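PDB 3GWZ: MmcR from Streptomyces lavendulae, which transfers the S-methyl group of S-adenosyl-L-methionine to the 6-hydroxyl of 6-demethylmitomycins A and B, giving the quinone methoxy group of mitomycins A and B. Local coordinates for residues Leu221-Leu232 with Arg248-Gly259. Numbering follows the deposited sequence.
Sequences LDAFPGLRGTLL and RGLADRCEILPG. With CA (calcium ion), chain E.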
loop_
_atom_site.group_PDB
_atom_site.type_symbol
_atom_site.label_atom_id
_atom_site.label_comp_id
_atom_site.label_asym_id
_atom_site.label_seq_id
_atom_site.Cartn_x
_atom_site.Cartn_y
_atom_site.Cartn_z
ATOM N N LEU A 221 7.123 27.338 -3.897
ATOM C CA LEU A 221 7.260 27.526 -5.335
ATOM C C LEU A 221 5.935 27.256 -6.046
ATOM O O LEU A 221 5.519 28.032 -6.905
ATOM C CB LEU A 221 8.370 26.648 -5.916
ATOM C CG LEU A 221 9.795 26.975 -5.453
ATOM C CD1 LEU A 221 10.759 25.940 -5.973
ATOM C CD2 LEU A 221 10.221 28.386 -5.890
ATOM N N ASP A 222 5.266 26.167 -5.684
ATOM C CA ASP A 222 3.974 25.856 -6.288
ATOM C C ASP A 222 3.001 27.016 -6.090
ATOM O O ASP A 222 2.261 27.380 -7.005
ATOM C CB ASP A 222 3.381 24.572 -5.698
ATOM C CG ASP A 222 4.024 23.318 -6.255
ATOM O OD1 ASP A 222 4.659 23.394 -7.327
ATOM O OD2 ASP A 222 3.897 22.252 -5.616
ATOM N N ALA A 223 3.020 27.604 -4.898
ATOM C CA ALA A 223 2.039 28.618 -4.528
ATOM C C ALA A 223 2.345 29.989 -5.107
ATOM O O ALA A 223 1.457 30.837 -5.205
ATOM C CB ALA A 223 1.922 28.712 -3.013
ATOM N N PHE A 224 3.604 30.213 -5.464
ATOM C CA PHE A 224 4.043 31.512 -5.967
ATOM C C PHE A 224 4.851 31.343 -7.242
ATOM O O PHE A 224 6.078 31.326 -7.211
ATOM C CB PHE A 224 4.846 32.263 -4.900
ATOM C CG PHE A 224 4.027 32.648 -3.706
ATOM C CD1 PHE A 224 3.352 33.861 -3.673
ATOM C CD2 PHE A 224 3.889 31.776 -2.636
ATOM C CE1 PHE A 224 2.576 34.210 -2.585
ATOM C CE2 PHE A 224 3.107 32.118 -1.537
ATOM C CZ PHE A 224 2.450 33.336 -1.510
ATOM N N PRO A 225 4.146 31.226 -8.380
ATOM C CA PRO A 225 4.696 30.879 -9.697
ATOM C C PRO A 225 5.853 31.749 -10.194
ATOM O O PRO A 225 6.656 31.260 -10.987
ATOM C CB PRO A 225 3.487 31.023 -10.633
ATOM C CG PRO A 225 2.302 30.824 -9.752
ATOM C CD PRO A 225 2.682 31.407 -8.421
ATOM N N GLY A 226 5.946 33.004 -9.765
ATOM C CA GLY A 226 7.036 33.851 -10.230
ATOM C C GLY A 226 8.335 33.648 -9.464
ATOM O O GLY A 226 9.392 34.147 -9.847
ATOM N N LEU A 227 8.260 32.901 -8.373
ATOM C CA LEU A 227 9.398 32.748 -7.473
ATOM C C LEU A 227 10.410 31.721 -7.981
ATOM O O LEU A 227 10.034 30.724 -8.598
ATOM C CB LEU A 227 8.893 32.332 -6.087
ATOM C CG LEU A 227 9.910 32.313 -4.948
ATOM C CD1 LEU A 227 10.439 33.712 -4.664
ATOM C CD2 LEU A 227 9.267 31.718 -3.703
ATOM N N ARG A 228 11.695 31.964 -7.731
ATOM C CA ARG A 228 12.690 30.924 -7.950
ATOM C C ARG A 228 13.467 30.692 -6.661
ATOM O O ARG A 228 13.564 31.581 -5.818
ATOM C CB ARG A 228 13.620 31.252 -9.117
ATOM C CG ARG A 228 14.795 32.130 -8.780
ATOM C CD ARG A 228 15.773 32.164 -9.952
ATOM N NE ARG A 228 16.881 33.082 -9.715
ATOM C CZ ARG A 228 16.834 34.387 -9.973
ATOM N NH1 ARG A 228 15.729 34.925 -10.477
ATOM N NH2 ARG A 228 17.887 35.154 -9.724
ATOM N N GLY A 229 14.014 29.497 -6.504
ATOM C CA GLY A 229 14.576 29.129 -5.217
ATOM C C GLY A 229 15.911 28.432 -5.273
ATOM O O GLY A 229 16.357 27.988 -6.334
ATOM N N THR A 230 16.555 28.351 -4.112
ATOM C CA THR A 230 17.758 27.564 -3.952
ATOM C C THR A 230 17.607 26.769 -2.675
ATOM O O THR A 230 17.252 27.324 -1.636
ATOM C CB THR A 230 19.009 28.455 -3.827
ATOM O OG1 THR A 230 19.126 29.279 -4.989
ATOM C CG2 THR A 230 20.259 27.596 -3.684
ATOM N N LEU A 231 17.858 25.472 -2.757
ATOM C CA LEU A 231 17.824 24.628 -1.569
ATOM C C LEU A 231 19.242 24.251 -1.159
ATOM O O LEU A 231 19.961 23.607 -1.922
ATOM C CB LEU A 231 17.026 23.360 -1.840
ATOM C CG LEU A 231 16.948 22.566 -0.534
ATOM C CD1 LEU A 231 15.518 22.284 -0.169
ATOM C CD2 LEU A 231 17.790 21.317 -0.624
ATOM N N LEU A 232 19.627 24.655 0.047
ATOM C CA LEU A 232 20.945 24.362 0.596
ATOM C C LEU A 232 20.833 23.233 1.618
ATOM O O LEU A 232 20.068 23.339 2.568
ATOM C CB LEU A 232 21.503 25.619 1.273
ATOM C CG LEU A 232 22.720 25.526 2.198
ATOM C CD1 LEU A 232 23.918 24.969 1.465
ATOM C CD2 LEU A 232 23.037 26.904 2.766
ATOM N N ARG A 248 8.566 16.551 -8.934
ATOM C CA ARG A 248 7.404 17.422 -8.826
ATOM C C ARG A 248 7.436 18.538 -9.883
ATOM O O ARG A 248 6.649 19.477 -9.835
ATOM C CB ARG A 248 7.248 17.966 -7.401
ATOM C CG ARG A 248 6.568 16.943 -6.467
ATOM C CD ARG A 248 6.595 17.352 -5.010
ATOM N NE ARG A 248 5.814 18.564 -4.754
ATOM C CZ ARG A 248 5.610 19.071 -3.544
ATOM N NH1 ARG A 248 6.122 18.459 -2.484
ATOM N NH2 ARG A 248 4.894 20.183 -3.389
ATOM N N GLY A 249 8.343 18.410 -10.843
ATOM C CA GLY A 249 8.401 19.334 -11.967
ATOM C C GLY A 249 8.965 20.700 -11.621
ATOM O O GLY A 249 8.610 21.706 -12.244
ATOM N N LEU A 250 9.849 20.750 -10.629
ATOM C CA LEU A 250 10.339 22.043 -10.151
ATOM C C LEU A 250 11.847 22.243 -10.324
ATOM O O LEU A 250 12.400 23.238 -9.851
ATOM C CB LEU A 250 9.942 22.254 -8.688
ATOM C CG LEU A 250 8.463 22.540 -8.421
ATOM C CD1 LEU A 250 8.155 22.388 -6.936
ATOM C CD2 LEU A 250 8.104 23.940 -8.905
ATOM N N ALA A 251 12.501 21.313 -11.017
ATOM C CA ALA A 251 13.951 21.375 -11.203
ATOM C C ALA A 251 14.414 22.635 -11.928
ATOM O O ALA A 251 15.513 23.124 -11.678
ATOM C CB ALA A 251 14.461 20.133 -11.922
ATOM N N ASP A 252 13.602 23.166 -12.834
ATOM C CA ASP A 252 14.016 24.388 -13.528
ATOM C C ASP A 252 13.718 25.658 -12.725
ATOM O O ASP A 252 14.008 26.767 -13.176
ATOM C CB ASP A 252 13.413 24.469 -14.938
ATOM C CG ASP A 252 11.900 24.538 -14.928
ATOM O OD1 ASP A 252 11.296 24.433 -13.836
ATOM O OD2 ASP A 252 11.310 24.686 -16.022
ATOM N N ARG A 253 13.145 25.504 -11.532
ATOM C CA ARG A 253 12.838 26.667 -10.698
ATOM C C ARG A 253 13.592 26.655 -9.369
ATOM O O ARG A 253 13.525 27.612 -8.600
ATOM C CB ARG A 253 11.335 26.777 -10.435
ATOM C CG ARG A 253 10.521 27.214 -11.650
ATOM C CD ARG A 253 9.045 27.306 -11.311
ATOM N NE ARG A 253 8.783 28.337 -10.311
ATOM C CZ ARG A 253 7.713 28.346 -9.527
ATOM N NH1 ARG A 253 6.812 27.371 -9.630
ATOM N NH2 ARG A 253 7.547 29.321 -8.639
ATOM N N CYS A 254 14.301 25.572 -9.090
ATOM C CA CYS A 254 15.032 25.488 -7.830
ATOM C C CYS A 254 16.430 24.925 -8.038
ATOM O O CYS A 254 16.601 23.793 -8.474
ATOM C CB CYS A 254 14.263 24.651 -6.803
ATOM S SG CYS A 254 14.891 24.806 -5.079
ATOM N N GLU A 255 17.427 25.734 -7.727
ATOM C CA GLU A 255 18.801 25.277 -7.740
ATOM C C GLU A 255 19.072 24.470 -6.469
ATOM O O GLU A 255 18.622 24.844 -5.389
ATOM C CB GLU A 255 19.742 26.478 -7.798
ATOM C CG GLU A 255 21.194 26.133 -7.505
ATOM C CD GLU A 255 22.088 27.358 -7.529
ATOM O OE1 GLU A 255 23.090 27.384 -6.779
ATOM O OE2 GLU A 255 21.776 28.298 -8.296
ATOM N N ILE A 256 19.805 23.372 -6.617
ATOM C CA ILE A 256 20.258 22.562 -5.489
ATOM C C ILE A 256 21.705 22.908 -5.135
ATOM O O ILE A 256 22.597 22.812 -5.971
ATOM C CB ILE A 256 20.234 21.066 -5.837
ATOM C CG1 ILE A 256 18.841 20.625 -6.314
ATOM C CG2 ILE A 256 20.724 20.241 -4.658
ATOM C CD1 ILE A 256 17.733 20.868 -5.312
ATOM N N LEU A 257 21.933 23.287 -3.886
ATOM C CA LEU A 257 23.257 23.678 -3.421
ATOM C C LEU A 257 23.727 22.773 -2.291
ATOM O O LEU A 257 23.346 22.964 -1.136
ATOM C CB LEU A 257 23.227 25.126 -2.937
ATOM C CG LEU A 257 24.536 25.663 -2.356
ATOM C CD1 LEU A 257 25.685 25.475 -3.350
ATOM C CD2 LEU A 257 24.375 27.132 -1.965
ATOM N N PRO A 258 24.540 21.765 -2.625
ATOM C CA PRO A 258 25.171 20.934 -1.598
ATOM C C PRO A 258 26.166 21.800 -0.850
ATOM O O PRO A 258 27.006 22.434 -1.487
ATOM C CB PRO A 258 25.908 19.866 -2.410
ATOM C CG PRO A 258 25.258 19.887 -3.779
ATOM C CD PRO A 258 24.858 21.308 -3.990
ATOM N N GLY A 259 26.076 21.851 0.473
ATOM C CA GLY A 259 26.935 22.747 1.221
ATOM C C GLY A 259 26.751 22.657 2.723
ATOM O O GLY A 259 26.092 21.752 3.230
HETATM CA CA CA E . 8.689 25.179 -15.014
HETATM O O HOH W 1 5.004 21.921 -9.492
HETATM O O HOH W 2 4.012 19.785 -6.471
HETATM O O HOH W 3 8.621 24.526 -12.509
HETATM O O HOH W 4 9.504 27.621 -15.085
#
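Leu-221 O, in the last turn of helix 215-223, accepts three N-H groups: Phe-224 N and both terminal nitrogens of Arg-253, NH2 at 3.0 Å and NH1 at 3.1 Å. The same guanidinium takes Leu-227 O side-on in its own plane, NE nearly along the C=O axis and NH2 at 2.9 Å. A bend at chi3 (64°) brings the group between Leu-221 CB, near the rim of one face, and Pro-225 O, near the rim of the other. Asp-222 OD2 forms a 3.2 Å salt bridge with Arg-248 NH2, and one water joins that oxygen to Arg-248 NE. Asp-252 OD2 and Asp-107 of the second subunit both bind the calcium ion.

Beyond the turn, four backbone hydrogen bonds, the first from Gly-229 N to Arg-253 O (2.9 Å) and the last from Leu-257 N to Leu-231 O, join parallel strands 228-232 and 254-258. Leu-231 CB meets Cys-254 SG on the face covered by helix 235-247. In this beta-alpha-beta unit of the class I methyltransferase fold, the outer strand leads to Gly-259 beside S-adenosyl-L-homocysteine. Arg-253 thus satisfies carbonyls at the helix C-terminal end, whose partial negative charge would probably stabilise the guanidinium, and probably steadies the turn.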